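Local coordinates for 150aa long hypothetical histidine triad nucleotide-binding protein (Sulfolobus tokodaii, PDB 2EO4), which belongs to the histidine triad family, binds zinc and probably hydrolyses nucleotide substrates, possibly as an adenylylsulfatase, at residues Q120-E123 / Y124-L128. Sequence-based numbering, arbitrary orientation.
Sequences QEKE and YYELL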
loop_
_atom_site.group_PDB
_atom_site.type_symbol
_atom_site.label_atom_id
_atom_site.label_comp_id
_atom_site.label_asym_id
_atom_site.label_seq_id
_atom_site.Cartn_x
_atom_site.Cartn_y
_atom_site.Cartn_z
ATOM N N GLN A 120 0.261 13.300 20.630
ATOM C CA GLN A 120 0.311 12.635 21.928
ATOM C C GLN A 120 1.322 13.311 22.842
ATOM O O GLN A 120 2.040 14.222 22.430
ATOM C CB GLN A 120 0.709 11.163 21.760
ATOM C CG GLN A 120 -0.093 10.403 20.716
ATOM C CD GLN A 120 -1.574 10.365 21.026
ATOM O OE1 GLN A 120 -1.986 9.932 22.105
ATOM N NE2 GLN A 120 -2.387 10.815 20.075
ATOM N N GLU A 121 1.374 12.861 24.092
ATOM C CA GLU A 121 2.329 13.406 25.045
ATOM C C GLU A 121 3.687 12.813 24.690
ATOM O O GLU A 121 3.756 11.744 24.086
ATOM C CB GLU A 121 1.939 13.014 26.472
ATOM C CG GLU A 121 0.604 13.587 26.919
ATOM C CD GLU A 121 0.546 15.098 26.775
ATOM O OE1 GLU A 121 1.414 15.783 27.355
ATOM O OE2 GLU A 121 -0.366 15.601 26.082
ATOM N N LYS A 122 4.759 13.508 25.054
ATOM C CA LYS A 122 6.114 13.051 24.758
ATOM C C LYS A 122 6.342 11.581 25.102
ATOM O O LYS A 122 6.986 10.851 24.346
ATOM C CB LYS A 122 7.136 13.908 25.510
ATOM C CG LYS A 122 8.582 13.497 25.261
ATOM C CD LYS A 122 9.557 14.288 26.122
ATOM C CE LYS A 122 9.497 15.777 25.822
ATOM N NZ LYS A 122 10.448 16.548 26.677
ATOM N N GLU A 123 5.811 11.154 26.242
ATOM C CA GLU A 123 5.964 9.779 26.707
ATOM C C GLU A 123 5.548 8.729 25.676
ATOM O O GLU A 123 6.168 7.668 25.576
ATOM C CB GLU A 123 5.162 9.581 27.996
ATOM C CG GLU A 123 5.685 10.370 29.198
ATOM C CD GLU A 123 5.762 11.870 28.951
ATOM O OE1 GLU A 123 4.741 12.469 28.546
ATOM O OE2 GLU A 123 6.846 12.452 29.170
ATOM N N TYR A 124 4.496 9.022 24.918
ATOM C CA TYR A 124 4.005 8.103 23.892
ATOM C C TYR A 124 5.068 7.806 22.839
ATOM O O TYR A 124 5.338 6.648 22.520
ATOM C CB TYR A 124 2.775 8.698 23.197
ATOM C CG TYR A 124 2.429 8.037 21.875
ATOM C CD1 TYR A 124 1.649 6.884 21.829
ATOM C CD2 TYR A 124 2.905 8.561 20.672
ATOM C CE1 TYR A 124 1.347 6.264 20.614
ATOM C CE2 TYR A 124 2.614 7.946 19.450
ATOM C CZ TYR A 124 1.834 6.801 19.431
ATOM O OH TYR A 124 1.538 6.196 18.231
ATOM N N TYR A 125 5.663 8.863 22.295
ATOM C CA TYR A 125 6.680 8.723 21.257
ATOM C C TYR A 125 7.931 8.009 21.750
ATOM O O TYR A 125 8.506 7.185 21.039
ATOM C CB TYR A 125 7.057 10.099 20.706
ATOM C CG TYR A 125 5.872 10.861 20.154
ATOM C CD1 TYR A 125 5.378 10.594 18.878
ATOM C CD2 TYR A 125 5.209 11.807 20.934
ATOM C CE1 TYR A 125 4.244 11.251 18.393
ATOM C CE2 TYR A 125 4.079 12.467 20.463
ATOM C CZ TYR A 125 3.600 12.184 19.196
ATOM O OH TYR A 125 2.465 12.818 18.743
ATOM N N GLU A 126 8.353 8.323 22.967
ATOM C CA GLU A 126 9.549 7.703 23.516
ATOM C C GLU A 126 9.354 6.204 23.728
ATOM O O GLU A 126 10.209 5.404 23.354
ATOM C CB GLU A 126 9.935 8.391 24.830
ATOM C CG GLU A 126 10.129 9.892 24.678
ATOM C CD GLU A 126 10.553 10.566 25.966
ATOM O OE1 GLU A 126 9.932 10.284 27.013
ATOM O OE2 GLU A 126 11.498 11.383 25.927
ATOM N N LEU A 127 8.223 5.824 24.310
ATOM C CA LEU A 127 7.943 4.416 24.560
ATOM C C LEU A 127 7.738 3.613 23.279
ATOM O O LEU A 127 8.328 2.546 23.104
ATOM C CB LEU A 127 6.709 4.267 25.450
ATOM C CG LEU A 127 6.304 2.823 25.757
ATOM C CD1 LEU A 127 7.458 2.097 26.438
ATOM C CD2 LEU A 127 5.068 2.814 26.637
ATOM N N LEU A 128 6.895 4.119 22.384
ATOM C CA LEU A 128 6.633 3.417 21.133
ATOM C C LEU A 128 7.900 3.218 20.319
ATOM O O LEU A 128 8.117 2.150 19.751
ATOM C CB LEU A 128 5.593 4.175 20.301
ATOM C CG LEU A 128 4.138 3.753 20.515
ATOM C CD1 LEU A 128 3.964 2.307 20.063
ATOM C CD2 LEU A 128 3.756 3.909 21.979
HETATM O O HOH W 1 10.024 12.000 29.046
#
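The first turn of the C-terminal helix 122-143 illustrates how a helix start can be fastened to the loop leading into it, here by Gln-120 against Tyr-124 and Tyr-125. CG of Gln-120 lies over one face of the Tyr-124 ring, a CH-pi contact 3.7 Å from the centroid and displaced toward CD2. Tyr-124 CG stands opposite the backbone N (chi1 163°), sending the ring forward along the helix. The Tyr-125 hydroxyl reaches back to accept a nearly straight hydrogen bond from Gln-120 N (2.9 Å, 169°), while Gln-120 O lies at the edge of the same ring, 3.3 Å from CE2. Tyr-124 N bonds to Glu-121 O from above the carbonyl plane, and regular helical bonding follows: Glu-126 N to Lys-122 O and Leu-127 N to Glu-123 O. On the exposed side, CD of Lys-122 rests 3.5 Å from Glu-126 OE2. One water donates to both Glu-123 OE2 and Glu-126 OE1, probably easing the repulsion of two carboxylates 4.3 Å apart. The phenols extend the junction to the loop between strands 22-26 and 36-40, where Tyr-125 OH bonds Lys-28 O and Tyr-124 OH bonds Gly-34 N, while Leu-128 touches Val-73, just beyond helix 52-72.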